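Local coordinates for sortase family protein (Streptococcus agalactiae, PDB 4D7W) that probably acts as a class C sortase, a cysteine transpeptidase of the bacterial surface that takes part in building the type 2B pilus, at residues N31-F34 with K35-M39; R48-Y51 with N52-A56; I90-L93 with E94-L98. All blocks are in the same frame, centred on the assembly; numbering follows the deposited sequence.

Contact 1: N31-F34 with K35-M39; sequences NKQF and KTSGM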
loop_
_atom_site.group_PDB
_atom_site.type_symbol
_atom_site.label_atom_id
_atom_site.label_comp_id
_atom_site.label_asym_id
_atom_site.label_seq_id
_atom_site.Cartn_x
_atom_site.Cartn_y
_atom_site.Cartn_z
ATOM N N ASN A 31 -5.421 12.109 -3.582
ATOM C CA ASN A 31 -4.189 12.214 -2.800
ATOM C C ASN A 31 -3.729 13.656 -2.551
ATOM O O ASN A 31 -2.809 13.903 -1.765
ATOM C CB ASN A 31 -3.074 11.435 -3.495
ATOM C CG ASN A 31 -2.936 10.024 -2.971
ATOM O OD1 ASN A 31 -3.788 9.542 -2.228
ATOM N ND2 ASN A 31 -1.868 9.344 -3.373
ATOM N N LYS A 32 -4.352 14.610 -3.231
ATOM C CA LYS A 32 -4.014 16.021 -3.014
ATOM C C LYS A 32 -4.452 16.507 -1.642
ATOM O O LYS A 32 -3.881 17.450 -1.109
ATOM C CB LYS A 32 -4.661 16.914 -4.084
ATOM C CG LYS A 32 -3.862 17.020 -5.353
ATOM C CD LYS A 32 -4.498 18.021 -6.302
ATOM C CE LYS A 32 -3.716 18.118 -7.592
ATOM N NZ LYS A 32 -3.751 16.830 -8.334
ATOM N N GLN A 33 -5.469 15.872 -1.071
ATOM C CA GLN A 33 -6.033 16.369 0.179
ATOM C C GLN A 33 -5.088 16.245 1.370
ATOM O O GLN A 33 -5.189 17.010 2.325
ATOM C CB GLN A 33 -7.333 15.637 0.505
ATOM C CG GLN A 33 -7.137 14.252 1.083
ATOM C CD GLN A 33 -8.452 13.512 1.214
ATOM O OE1 GLN A 33 -9.200 13.730 2.170
ATOM N NE2 GLN A 33 -8.759 12.649 0.240
ATOM N N PHE A 34 -4.176 15.281 1.325
ATOM C CA PHE A 34 -3.396 14.947 2.525
ATOM C C PHE A 34 -2.444 16.061 2.967
ATOM O O PHE A 34 -2.140 16.182 4.158
ATOM C CB PHE A 34 -2.650 13.641 2.299
ATOM C CG PHE A 34 -3.571 12.468 2.216
ATOM C CD1 PHE A 34 -4.018 11.847 3.372
ATOM C CD2 PHE A 34 -4.062 12.040 0.990
ATOM C CE1 PHE A 34 -4.910 10.780 3.301
ATOM C CE2 PHE A 34 -4.962 10.985 0.915
ATOM C CZ PHE A 34 -5.384 10.359 2.071
ATOM N N LYS A 35 -2.016 16.896 2.026
ATOM C CA LYS A 35 -1.130 18.007 2.355
ATOM C C LYS A 35 -1.773 18.902 3.414
ATOM O O LYS A 35 -1.095 19.366 4.329
ATOM C CB LYS A 35 -0.783 18.824 1.108
ATOM C CG LYS A 35 0.375 19.793 1.325
ATOM C CD LYS A 35 0.715 20.575 0.061
ATOM C CE LYS A 35 1.840 21.569 0.329
ATOM N NZ LYS A 35 2.184 22.391 -0.867
ATOM N N THR A 36 -3.083 19.123 3.312
ATOM C CA THR A 36 -3.773 19.928 4.315
ATOM C C THR A 36 -4.390 19.082 5.438
ATOM O O THR A 36 -4.389 19.494 6.595
ATOM C CB THR A 36 -4.876 20.792 3.682
ATOM O OG1 THR A 36 -5.747 19.960 2.914
ATOM C CG2 THR A 36 -4.273 21.866 2.779
ATOM N N SER A 37 -4.893 17.895 5.108
ATOM C CA SER A 37 -5.665 17.113 6.074
ATOM C C SER A 37 -4.815 16.249 6.997
ATOM O O SER A 37 -5.224 15.938 8.115
ATOM C CB SER A 37 -6.675 16.223 5.343
ATOM O OG SER A 37 -6.062 15.048 4.838
ATOM N N GLY A 38 -3.637 15.849 6.538
ATOM C CA GLY A 38 -2.857 14.866 7.269
ATOM C C GLY A 38 -3.524 13.505 7.145
ATOM O O GLY A 38 -4.444 13.320 6.336
ATOM N N MET A 39 -3.063 12.537 7.933
ATOM C CA MET A 39 -3.666 11.211 7.901
ATOM C C MET A 39 -5.112 11.289 8.333
ATOM O O MET A 39 -5.459 12.024 9.259
ATOM C CB MET A 39 -2.907 10.242 8.803
ATOM C CG MET A 39 -1.512 9.950 8.308
ATOM S SD MET A 39 -1.546 9.042 6.756
ATOM C CE MET A 39 0.164 8.562 6.573
HETATM O O HOH W 1 -1.114 15.720 -0.574
#

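Contact 2: R48-Y51 with N52-A56; sequences RLDY and NSQLA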
loop_
_atom_site.group_PDB
_atom_site.type_symbol
_atom_site.label_atom_id
_atom_site.label_comp_id
_atom_site.label_asym_id
_atom_site.label_seq_id
_atom_site.Cartn_x
_atom_site.Cartn_y
_atom_site.Cartn_z
ATOM N N ARG A 48 -15.227 7.310 3.436
ATOM C CA ARG A 48 -14.962 5.903 3.206
ATOM C C ARG A 48 -15.552 5.455 1.862
ATOM O O ARG A 48 -14.920 4.689 1.134
ATOM C CB ARG A 48 -15.514 5.052 4.347
ATOM C CG ARG A 48 -15.342 3.549 4.128
ATOM C CD ARG A 48 -15.620 2.760 5.420
ATOM N NE ARG A 48 -14.727 3.208 6.482
ATOM C CZ ARG A 48 -15.104 3.966 7.508
ATOM N NH1 ARG A 48 -16.377 4.339 7.624
ATOM N NH2 ARG A 48 -14.213 4.334 8.426
ATOM N N LEU A 49 -16.750 5.941 1.538
ATOM C CA LEU A 49 -17.358 5.698 0.224
ATOM C C LEU A 49 -16.506 6.247 -0.920
ATOM O O LEU A 49 -16.354 5.599 -1.950
ATOM C CB LEU A 49 -18.761 6.322 0.148
ATOM C CG LEU A 49 -19.974 5.562 0.701
ATOM C CD1 LEU A 49 -19.658 4.896 2.042
ATOM C CD2 LEU A 49 -21.174 6.492 0.847
ATOM N N ASP A 50 -15.980 7.458 -0.756
ATOM C CA ASP A 50 -15.095 8.020 -1.768
ATOM C C ASP A 50 -13.868 7.124 -1.942
ATOM O O ASP A 50 -13.469 6.775 -3.058
ATOM C CB ASP A 50 -14.652 9.434 -1.387
ATOM C CG ASP A 50 -13.818 10.104 -2.491
ATOM O OD1 ASP A 50 -13.925 9.689 -3.675
ATOM O OD2 ASP A 50 -13.063 11.056 -2.177
ATOM N N TYR A 51 -13.268 6.760 -0.816
ATOM C CA TYR A 51 -12.097 5.885 -0.808
ATOM C C TYR A 51 -12.354 4.581 -1.570
ATOM O O TYR A 51 -11.565 4.197 -2.423
ATOM C CB TYR A 51 -11.689 5.602 0.635
ATOM C CG TYR A 51 -10.674 4.487 0.812
ATOM C CD1 TYR A 51 -9.398 4.594 0.284
ATOM C CD2 TYR A 51 -10.983 3.345 1.532
ATOM C CE1 TYR A 51 -8.456 3.588 0.448
ATOM C CE2 TYR A 51 -10.034 2.319 1.702
ATOM C CZ TYR A 51 -8.782 2.454 1.159
ATOM O OH TYR A 51 -7.839 1.459 1.313
ATOM N N ASN A 52 -13.468 3.911 -1.289
ATOM C CA ASN A 52 -13.744 2.641 -1.951
ATOM C C ASN A 52 -13.897 2.752 -3.466
ATOM O O ASN A 52 -13.693 1.774 -4.188
ATOM C CB ASN A 52 -14.994 1.990 -1.355
ATOM C CG ASN A 52 -14.742 1.430 0.029
ATOM O OD1 ASN A 52 -13.604 1.112 0.382
ATOM N ND2 ASN A 52 -15.799 1.301 0.821
ATOM N N SER A 53 -14.242 3.941 -3.947
ATOM C CA SER A 53 -14.378 4.165 -5.381
ATOM C C SER A 53 -13.045 4.475 -6.045
ATOM O O SER A 53 -12.979 4.571 -7.272
ATOM C CB SER A 53 -15.341 5.323 -5.652
ATOM O OG SER A 53 -14.723 6.564 -5.322
ATOM N N GLN A 54 -11.991 4.700 -5.256
ATOM C CA GLN A 54 -10.719 5.087 -5.862
ATOM C C GLN A 54 -9.967 3.842 -6.303
ATOM O O GLN A 54 -9.972 2.845 -5.595
ATOM C CB GLN A 54 -9.863 5.923 -4.888
ATOM C CG GLN A 54 -10.514 7.242 -4.480
ATOM C CD GLN A 54 -10.575 8.247 -5.634
ATOM O OE1 GLN A 54 -9.841 8.119 -6.609
ATOM N NE2 GLN A 54 -11.450 9.241 -5.522
ATOM N N LEU A 55 -9.333 3.906 -7.472
ATOM C CA LEU A 55 -8.504 2.818 -8.005
ATOM C C LEU A 55 -9.279 1.499 -8.086
ATOM O O LEU A 55 -8.723 0.426 -7.876
ATOM C CB LEU A 55 -7.238 2.638 -7.148
ATOM C CG LEU A 55 -6.338 3.876 -7.147
ATOM C CD1 LEU A 55 -5.086 3.625 -6.307
ATOM C CD2 LEU A 55 -5.976 4.220 -8.567
ATOM N N ALA A 56 -10.572 1.587 -8.368
ATOM C CA ALA A 56 -11.421 0.408 -8.388
ATOM C C ALA A 56 -11.829 0.103 -9.814
ATOM O O ALA A 56 -12.379 0.975 -10.486
ATOM C CB ALA A 56 -12.665 0.618 -7.501
#

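Contact 3: I90-L93 with E94-L98; sequences IGHL and EGSSL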
loop_
_atom_site.group_PDB
_atom_site.type_symbol
_atom_site.label_atom_id
_atom_site.label_comp_id
_atom_site.label_asym_id
_atom_site.label_seq_id
_atom_site.Cartn_x
_atom_site.Cartn_y
_atom_site.Cartn_z
ATOM N N ILE A 90 -2.406 -8.257 0.893
ATOM C CA ILE A 90 -1.913 -7.079 1.569
ATOM C C ILE A 90 -3.020 -6.039 1.606
ATOM O O ILE A 90 -3.742 -5.859 0.622
ATOM C CB ILE A 90 -0.669 -6.512 0.860
ATOM C CG1 ILE A 90 0.408 -7.601 0.725
ATOM C CG2 ILE A 90 -0.145 -5.291 1.590
ATOM C CD1 ILE A 90 0.846 -8.196 2.067
ATOM N N GLY A 91 -3.148 -5.357 2.736
ATOM C CA GLY A 91 -4.177 -4.357 2.884
ATOM C C GLY A 91 -3.604 -2.958 2.825
ATOM O O GLY A 91 -2.445 -2.727 3.175
ATOM N N HIS A 92 -4.424 -2.012 2.384
ATOM C CA HIS A 92 -4.025 -0.610 2.414
ATOM C C HIS A 92 -4.736 0.118 3.557
ATOM O O HIS A 92 -5.955 0.082 3.641
ATOM C CB HIS A 92 -4.322 0.042 1.066
ATOM C CG HIS A 92 -4.210 1.530 1.091
ATOM N ND1 HIS A 92 -5.306 2.351 1.251
ATOM C CD2 HIS A 92 -3.133 2.344 1.000
ATOM C CE1 HIS A 92 -4.906 3.610 1.260
ATOM N NE2 HIS A 92 -3.594 3.634 1.104
ATOM N N LEU A 93 -3.982 0.769 4.447
ATOM C CA LEU A 93 -4.582 1.482 5.587
ATOM C C LEU A 93 -5.485 2.621 5.098
ATOM O O LEU A 93 -5.021 3.562 4.454
ATOM C CB LEU A 93 -3.502 2.036 6.522
ATOM C CG LEU A 93 -3.954 2.438 7.929
ATOM C CD1 LEU A 93 -4.556 1.257 8.655
ATOM C CD2 LEU A 93 -2.800 3.005 8.752
ATOM N N GLU A 94 -6.769 2.545 5.440
ATOM C CA GLU A 94 -7.801 3.279 4.704
ATOM C C GLU A 94 -7.644 4.803 4.799
ATOM O O GLU A 94 -8.032 5.534 3.879
ATOM C CB GLU A 94 -9.196 2.856 5.200
ATOM C CG GLU A 94 -9.547 3.416 6.563
ATOM C CD GLU A 94 -11.028 3.246 6.919
ATOM O OE1 GLU A 94 -11.756 2.597 6.135
ATOM O OE2 GLU A 94 -11.456 3.770 7.980
ATOM N N GLY A 95 -7.072 5.283 5.896
ATOM C CA GLY A 95 -6.882 6.716 6.056
ATOM C C GLY A 95 -5.576 7.271 5.512
ATOM O O GLY A 95 -5.284 8.458 5.701
ATOM N N SER A 96 -4.782 6.434 4.842
ATOM C CA SER A 96 -3.499 6.887 4.302
ATOM C C SER A 96 -3.622 7.205 2.822
ATOM O O SER A 96 -4.645 6.933 2.207
ATOM C CB SER A 96 -2.391 5.843 4.546
ATOM O OG SER A 96 -2.605 4.617 3.857
ATOM N N SER A 97 -2.591 7.821 2.247
ATOM C CA SER A 97 -2.640 8.183 0.842
ATOM C C SER A 97 -2.708 6.927 -0.043
ATOM O O SER A 97 -2.136 5.893 0.302
ATOM C CB SER A 97 -1.416 9.031 0.459
ATOM O OG SER A 97 -1.189 10.076 1.397
ATOM N N LEU A 98 -3.407 7.016 -1.175
ATOM C CA LEU A 98 -3.411 5.928 -2.174
ATOM C C LEU A 98 -1.981 5.626 -2.620
ATOM O O LEU A 98 -1.167 6.537 -2.708
ATOM C CB LEU A 98 -4.278 6.297 -3.400
ATOM C CG LEU A 98 -5.738 6.593 -3.064
ATOM C CD1 LEU A 98 -6.509 7.229 -4.249
ATOM C CD2 LEU A 98 -6.412 5.308 -2.576
#

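Contact 1: N31-F34 with K35-M39
Q33 and S37 meet one helical turn apart, and the F34 ring lies beside them. Q33 swings CG into the space between its own N and carbonyl carbon (chi1 78°), which lays that methylene over one face of the F34 ring, near the rim, with S37 OG 4.0 Å from Q33 CG. S37 turns its hydroxyl back toward the same side: OG gives its proton to G38 O at 2.8 Å, in the carbonyl plane and on a lone pair. The carbonyl so held also approaches the aromatic group obliquely, G38 O lying 3.3 Å from F34 CD1. On the backbone side, Q33 O accepts from S37 N at 2.9 Å and from T36 OG1 at 3.1 Å, the hydroxyl tilted from the carbonyl plane, with a weak third bond from T36 N. The next bond, G38 N to F34 O at 2.8 Å, takes the chain to the residue whose positive phi ends the helix. A water near N31 O probably bridges weakly to K35 N across the start of the turn. This short helix, 34-37, follows the long helix 17-31 at the protein surface. F34 points inward from it onto loop residues S97 and I162, while M39 leads the exit toward H106 and I108 of strand 105-115.

Contact 2: R48-Y51 with N52-A56
N52 lies alongside R48, both side chains pointing the same way, with N52 ND2 4.0 Å from R48 CG; the guanidinium itself reaches on to a salt bridge with E94. N52 also passes the Y51 ring obliquely, the amide and ring planes 42° apart, with N52 OD1 3.6 Å from Y51 CD2. N52 N bonds to R48 O at 2.9 Å, a helical pattern that S53 N repeats only weakly, to L49 O. S53 then folds its hydroxyl back onto the helix: OG donates to D50 O at 2.6 Å, and S53 N adds a weak bond to the same carbonyl. At Q54 the chain leaves helical geometry, with N on Y51 O at 2.9 Å. A bend at chi2 (-70°) carries the Q54 amide back toward D50, where NE2 donates to OD1 at 3.1 Å; the oxygen lies near the amide plane but is met from above the carboxylate, the two planes being 77° apart. As helix 45-52 runs out, hydroxyl and amide protons thus serve oxygens of its last turn. The neutral Q54 amide would probably ease the negative charge of D50, whose ion pair with R26 is long and weak.

Contact 3: I90-L93 with E94-L98
The imidazole of H92 presents its NE2 edge to the carbonyl of S97, with the oxygen close to the ring plane and 2.8 Å from NE2. The setting is the sortase beta-barrel fold: strand 90-92 pairs in parallel with strand 73-79 and antiparallel with strand 105-115, and where it ends a type I beta turn from L93 to S96 reverses the chain. The N-H of the imidazole is fairly straight (157°), but it reaches S97 O from above the carbonyl plane instead of along a lone pair. S96 OG, 3.1 Å from H92 NE2, comes at the ring obliquely. At the other nitrogen, ND1 is hydrogen-bonded to Y51 OH, and the two rings meet with their planes about 30° apart, so the imidazole is held through both nitrogens. H92 sets CG opposite its backbone N (chi1 168°), which sends the ring across the mouth of the turn to the far arm. There L98 passes obliquely, its CA 4.0 Å from H92 NE2. E94, at a corner of the turn, extends its carboxylate away from it toward R48 of helix 45-52, while S97 OG accepts from H106 N on strand 105-115. Buried polar groups here are thus answered from the turn and the adjoining strand alike. S96 shows this in a single residue: its OG is also bonded to I108 N. The turn itself is closed twice on one acceptor, for L93 O takes S96 N at 2.9 Å and S96 OG at 2.7 Å, the hydroxyl in the carbonyl plane and on a lone pair.

Along the chain the contacts come in series, 1, 2, then 3, yet in space contact 3 joins the other two. Its centre lies about 13 Å from that of contact 1 and about 11 Å from that of contact 2, whereas contacts 1 and 2 have centres about 16 Å apart and do not touch. L98 receives both: N31 OD1 meets L98 N at 2.8 Å, and Q54 CB packs on L98 CD1 at 3.7 Å. Ring carbons CE1 and CZ of F34 pack against G95 O and S96 O. The ends of helices 17-31 and 45-52, with short helix 34-37, are thereby fastened to the loop between strands 90-92 and 105-115, joining the N-terminal helical region to the barrel.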